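Local coordinates for extracellular solute-binding protein, family 5 (PDB 6WM6) that binds EDTA and probably other aminopolycarboxylates in the periplasm as the solute-binding partner of an ABC transporter, at residues A[351-363]-A[463-475]. Numbering follows the deposited sequence.
With EDO (1,2-ethanediol), chain I; EDO (1,2-ethanediol), chain E; SO4 (sulfate ion), chain D.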
loop_
_atom_site.group_PDB
_atom_site.type_symbol
_atom_site.label_atom_id
_atom_site.label_comp_id
_atom_site.label_asym_id
_atom_site.label_seq_id
_atom_site.Cartn_x
_atom_site.Cartn_y
_atom_site.Cartn_z
ATOM N N MET A 351 12.007 11.474 3.540
ATOM C CA MET A 351 11.199 11.562 2.334
ATOM C C MET A 351 10.734 13.002 2.178
ATOM O O MET A 351 9.949 13.501 3.007
ATOM C CB MET A 351 10.023 10.611 2.367
ATOM C CG MET A 351 9.245 10.633 1.059
ATOM S SD MET A 351 8.112 9.230 1.018
ATOM C CE MET A 351 7.009 9.760 -0.306
ATOM N N GLY A 352 11.238 13.680 1.156
ATOM C CA GLY A 352 10.930 15.078 0.944
ATOM C C GLY A 352 10.079 15.360 -0.273
ATOM O O GLY A 352 10.078 16.462 -0.794
ATOM N N SER A 353 9.354 14.350 -0.742
ATOM C CA SER A 353 8.409 14.439 -1.846
ATOM C C SER A 353 7.087 13.848 -1.377
ATOM O O SER A 353 7.059 13.001 -0.493
ATOM C CB SER A 353 8.950 13.582 -2.997
ATOM O OG SER A 353 7.994 13.362 -4.024
ATOM N N VAL A 354 5.989 14.295 -1.991
ATOM C CA VAL A 354 4.672 13.694 -1.746
ATOM C C VAL A 354 4.217 12.843 -2.914
ATOM O O VAL A 354 3.082 12.348 -2.907
ATOM C CB VAL A 354 3.604 14.719 -1.323
ATOM C CG1 VAL A 354 3.943 15.306 0.031
ATOM C CG2 VAL A 354 3.418 15.804 -2.360
ATOM N N MET A 355 5.075 12.621 -3.898
ATOM C CA MET A 355 4.711 11.813 -5.051
ATOM C C MET A 355 5.676 10.694 -5.383
ATOM O O MET A 355 5.290 9.776 -6.130
ATOM C CB MET A 355 4.501 12.682 -6.279
ATOM C CG MET A 355 3.272 13.577 -6.059
ATOM S SD MET A 355 2.841 14.513 -7.491
ATOM C CE MET A 355 1.602 15.577 -6.762
ATOM N N PHE A 356 6.888 10.720 -4.848
ATOM C CA PHE A 356 7.915 9.732 -5.144
ATOM C C PHE A 356 8.596 9.308 -3.852
ATOM O O PHE A 356 8.950 10.147 -3.020
ATOM C CB PHE A 356 9.014 10.348 -6.031
ATOM C CG PHE A 356 8.503 10.982 -7.299
ATOM C CD1 PHE A 356 8.157 10.201 -8.399
ATOM C CD2 PHE A 356 8.405 12.350 -7.406
ATOM C CE1 PHE A 356 7.726 10.798 -9.577
ATOM C CE2 PHE A 356 7.964 12.947 -8.582
ATOM C CZ PHE A 356 7.631 12.166 -9.663
ATOM N N LEU A 357 8.819 8.002 -3.709
ATOM C CA LEU A 357 9.700 7.503 -2.659
ATOM C C LEU A 357 11.139 7.875 -3.001
ATOM O O LEU A 357 11.466 8.134 -4.171
ATOM C CB LEU A 357 9.582 5.990 -2.552
ATOM C CG LEU A 357 8.209 5.434 -2.156
ATOM C CD1 LEU A 357 8.226 3.900 -2.336
ATOM C CD2 LEU A 357 7.830 5.789 -0.746
ATOM N N PRO A 358 12.039 7.850 -2.012
ATOM C CA PRO A 358 13.431 8.262 -2.276
ATOM C C PRO A 358 14.127 7.455 -3.352
ATOM O O PRO A 358 15.089 7.974 -3.954
ATOM C CB PRO A 358 14.107 8.090 -0.904
ATOM C CG PRO A 358 12.989 8.394 0.064
ATOM C CD PRO A 358 11.762 7.738 -0.562
ATOM N N ASN A 359 13.696 6.230 -3.625
ATOM C CA ASN A 359 14.331 5.408 -4.646
ATOM C C ASN A 359 13.650 5.464 -6.013
ATOM O O ASN A 359 14.114 4.804 -6.947
ATOM C CB ASN A 359 14.425 3.948 -4.192
ATOM C CG ASN A 359 13.082 3.310 -4.006
ATOM O OD1 ASN A 359 12.216 3.855 -3.325
ATOM N ND2 ASN A 359 12.895 2.125 -4.593
ATOM N N GLN A 360 12.569 6.219 -6.165
ATOM C CA GLN A 360 11.855 6.281 -7.437
ATOM C C GLN A 360 12.359 7.416 -8.302
ATOM O O GLN A 360 12.726 8.493 -7.824
ATOM C CB GLN A 360 10.365 6.430 -7.200
ATOM C CG GLN A 360 9.696 5.154 -6.695
ATOM C CD GLN A 360 8.228 5.338 -6.466
ATOM O OE1 GLN A 360 7.797 6.198 -5.680
ATOM N NE2 GLN A 360 7.414 4.517 -7.123
ATOM N N ALA A 361 12.336 7.180 -9.616
ATOM C CA ALA A 361 12.677 8.234 -10.570
ATOM C C ALA A 361 11.808 9.463 -10.320
ATOM O O ALA A 361 10.623 9.353 -10.048
ATOM C CB ALA A 361 12.453 7.737 -12.000
ATOM N N GLY A 362 12.411 10.643 -10.405
ATOM C CA GLY A 362 11.726 11.883 -10.150
ATOM C C GLY A 362 11.875 12.407 -8.734
ATOM O O GLY A 362 11.604 13.585 -8.490
ATOM N N TYR A 363 12.327 11.577 -7.808
ATOM C CA TYR A 363 12.421 11.996 -6.416
ATOM C C TYR A 363 13.394 13.163 -6.274
ATOM O O TYR A 363 14.460 13.187 -6.890
ATOM C CB TYR A 363 12.930 10.845 -5.516
ATOM C CG TYR A 363 13.125 11.329 -4.119
ATOM C CD1 TYR A 363 12.049 11.447 -3.262
ATOM C CD2 TYR A 363 14.378 11.739 -3.658
ATOM C CE1 TYR A 363 12.207 11.954 -1.994
ATOM C CE2 TYR A 363 14.550 12.245 -2.385
ATOM C CZ TYR A 363 13.443 12.354 -1.556
ATOM O OH TYR A 363 13.571 12.873 -0.282
ATOM N N GLN A 463 2.494 3.871 -1.253
ATOM C CA GLN A 463 2.909 4.194 -2.613
ATOM C C GLN A 463 2.737 3.001 -3.549
ATOM O O GLN A 463 2.870 1.841 -3.141
ATOM C CB GLN A 463 4.369 4.657 -2.630
ATOM C CG GLN A 463 4.957 4.925 -4.012
ATOM C CD GLN A 463 4.309 6.090 -4.732
ATOM O OE1 GLN A 463 3.075 6.198 -4.806
ATOM N NE2 GLN A 463 5.135 6.996 -5.255
ATOM N N GLN A 464 2.457 3.305 -4.817
ATOM C CA GLN A 464 2.296 2.340 -5.893
ATOM C C GLN A 464 3.498 2.371 -6.830
ATOM O O GLN A 464 4.324 3.293 -6.841
ATOM C CB GLN A 464 1.008 2.655 -6.672
ATOM C CG GLN A 464 -0.226 2.509 -5.827
ATOM C CD GLN A 464 -1.469 3.020 -6.536
ATOM O OE1 GLN A 464 -1.472 3.187 -7.769
ATOM N NE2 GLN A 464 -2.537 3.256 -5.770
ATOM N N VAL A 465 3.557 1.352 -7.698
ATOM C CA VAL A 465 4.629 1.265 -8.671
ATOM C C VAL A 465 4.584 2.419 -9.656
ATOM O O VAL A 465 5.630 2.862 -10.144
ATOM C CB VAL A 465 4.560 -0.090 -9.406
ATOM C CG1 VAL A 465 5.492 -0.111 -10.609
ATOM C CG2 VAL A 465 4.916 -1.211 -8.441
ATOM N N PHE A 466 3.379 2.935 -9.968
ATOM C CA PHE A 466 3.228 4.072 -10.876
ATOM C C PHE A 466 2.841 5.305 -10.076
ATOM O O PHE A 466 1.655 5.484 -9.739
ATOM C CB PHE A 466 2.165 3.770 -11.939
ATOM C CG PHE A 466 2.483 2.566 -12.767
ATOM C CD1 PHE A 466 3.458 2.628 -13.736
ATOM C CD2 PHE A 466 1.805 1.384 -12.566
ATOM C CE1 PHE A 466 3.760 1.500 -14.505
ATOM C CE2 PHE A 466 2.099 0.260 -13.337
ATOM C CZ PHE A 466 3.077 0.333 -14.284
ATOM N N PRO A 467 3.780 6.192 -9.771
ATOM C CA PRO A 467 3.432 7.403 -9.009
ATOM C C PRO A 467 2.284 8.193 -9.583
ATOM O O PRO A 467 1.476 8.748 -8.816
ATOM C CB PRO A 467 4.746 8.195 -9.022
ATOM C CG PRO A 467 5.790 7.129 -8.993
ATOM C CD PRO A 467 5.243 6.028 -9.906
ATOM N N ALA A 468 2.147 8.257 -10.913
ATOM C CA ALA A 468 1.089 9.074 -11.494
ATOM C C ALA A 468 -0.283 8.477 -11.235
ATOM O O ALA A 468 -1.266 9.220 -11.150
ATOM C CB ALA A 468 1.298 9.230 -12.996
ATOM N N VAL A 469 -0.371 7.146 -11.130
ATOM C CA VAL A 469 -1.643 6.495 -10.820
ATOM C C VAL A 469 -2.033 6.783 -9.380
ATOM O O VAL A 469 -3.168 7.180 -9.089
ATOM C CB VAL A 469 -1.578 4.991 -11.123
ATOM C CG1 VAL A 469 -2.893 4.309 -10.676
ATOM C CG2 VAL A 469 -1.337 4.769 -12.615
ATOM N N LYS A 470 -1.081 6.648 -8.459
ATOM C CA LYS A 470 -1.381 6.954 -7.066
ATOM C C LYS A 470 -1.773 8.409 -6.907
ATOM O O LYS A 470 -2.723 8.742 -6.180
ATOM C CB LYS A 470 -0.178 6.637 -6.176
ATOM C CG LYS A 470 -0.339 7.010 -4.699
ATOM C CD LYS A 470 -1.432 6.191 -4.068
ATOM C CE LYS A 470 -1.526 6.444 -2.567
ATOM N NZ LYS A 470 -2.473 5.498 -1.971
ATOM N N ALA A 471 -1.063 9.303 -7.587
ATOM C CA ALA A 471 -1.335 10.725 -7.438
ATOM C C ALA A 471 -2.753 11.068 -7.842
ATOM O O ALA A 471 -3.377 11.950 -7.231
ATOM C CB ALA A 471 -0.325 11.517 -8.264
ATOM N N GLY A 472 -3.292 10.382 -8.853
ATOM C CA GLY A 472 -4.659 10.613 -9.281
ATOM C C GLY A 472 -5.691 10.235 -8.244
ATOM O O GLY A 472 -6.864 10.639 -8.381
ATOM N N GLN A 473 -5.318 9.488 -7.219
ATOM C CA GLN A 473 -6.220 9.119 -6.123
ATOM C C GLN A 473 -6.160 10.058 -4.944
ATOM O O GLN A 473 -7.061 10.012 -4.089
ATOM C CB GLN A 473 -5.818 7.749 -5.566
ATOM C CG GLN A 473 -5.943 6.631 -6.518
ATOM C CD GLN A 473 -7.371 6.436 -6.945
ATOM O OE1 GLN A 473 -8.246 6.183 -6.115
ATOM N NE2 GLN A 473 -7.623 6.575 -8.240
ATOM N N ILE A 474 -5.168 10.932 -4.880
ATOM C CA ILE A 474 -4.880 11.740 -3.709
ATOM C C ILE A 474 -5.091 13.225 -3.976
ATOM O O ILE A 474 -5.522 13.956 -3.086
ATOM C CB ILE A 474 -3.424 11.511 -3.225
ATOM C CG1 ILE A 474 -3.228 10.125 -2.644
ATOM C CG2 ILE A 474 -3.040 12.592 -2.188
ATOM C CD1 ILE A 474 -1.760 9.863 -2.320
ATOM N N PHE A 475 -4.707 13.726 -5.151
ATOM C CA PHE A 475 -4.516 15.157 -5.352
ATOM C C PHE A 475 -5.613 15.805 -6.181
ATOM O O PHE A 475 -5.563 17.015 -6.390
ATOM C CB PHE A 475 -3.146 15.458 -5.979
ATOM C CG PHE A 475 -1.990 15.036 -5.117
ATOM C CD1 PHE A 475 -1.507 15.879 -4.111
ATOM C CD2 PHE A 475 -1.360 13.818 -5.291
ATOM C CE1 PHE A 475 -0.450 15.493 -3.310
ATOM C CE2 PHE A 475 -0.313 13.429 -4.492
ATOM C CZ PHE A 475 0.130 14.263 -3.484
HETATM C C1 EDO I . 0.721 -1.708 -7.114
HETATM O O1 EDO I . 1.403 -0.585 -7.681
HETATM C C2 EDO I . 1.150 -1.897 -5.666
HETATM O O2 EDO I . 0.728 -0.792 -4.853
HETATM C C1 EDO E . 9.989 0.818 -2.763
HETATM O O1 EDO E . 11.235 0.114 -2.750
HETATM C C2 EDO E . 9.189 0.384 -1.536
HETATM O O2 EDO E . 9.459 -1.015 -1.366
HETATM S S SO4 D . -10.119 5.621 -10.394
HETATM O O1 SO4 D . -11.278 4.816 -9.969
HETATM O O2 SO4 D . -8.906 4.801 -10.329
HETATM O O3 SO4 D . -9.912 6.746 -9.482
HETATM O O4 SO4 D . -10.318 6.089 -11.760
HETATM O O HOH W 1 2.451 9.689 -6.364
HETATM O O HOH W 2 8.246 2.882 -9.349
#
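Gln463 reaches across to Gln360 and Met355 with a single amide nitrogen that serves both. Its NE2 gives one hydrogen to Gln360 OE1 at 2.8 Å, arriving on a lone pair in the carbonyl plane, and the other to the backbone O of Met355 at 2.9 Å, a more bent bond that comes in above that carbonyl's plane. The two glutamine amides are turned 72° against each other. Gln360 OE1 also accepts from Leu357 N, nearly straight, so two N-H groups fix the rotation of its amide; its NE2 then faces Gln464 O, a weak bond at 3.3 Å, and a water held by Val465 O. Gln463 bends at chi2 (66°), which turns NE2 toward both acceptors while CG lies against Leu357 CG; its OE1 takes Gln464 N, so both ends of this amide are bonded. With Gln463 cut back to an alanine, Gln360 OE1 and Met355 O would probably lose their shared donor, and the Gln360 amide would be less firmly set.

Beside this polar cluster, Pro467 presents CB to Met355 O, and its CG meets Phe356 CD1 at 3.9 Å, the two side chains crossing at about a right angle. A water links Met355 O to Pro467 O. Farther along, Met355 runs extended beyond CG and sets CE over the centre of the Phe475 ring, 3.6 Å from the centroid, a CH-pi contact with the sulfur lying obliquely as a Met-aromatic partner. Ile474 CG2 covers the opposite face, and Val354 CG2 touches Phe475 CZ at 3.8 Å.

Helix 489-499 packs on Phe475, and helix 504-521 on Pro467. The whole is a buried junction in a family 5 solute-binding protein, where an irregular loop with an ST motif at Ser353 is fastened by side-chain amides to the lead-in 463-464 just before helix 467-474, by the Pro467 ring to its first turn, and by a Met-aromatic contact to Phe475.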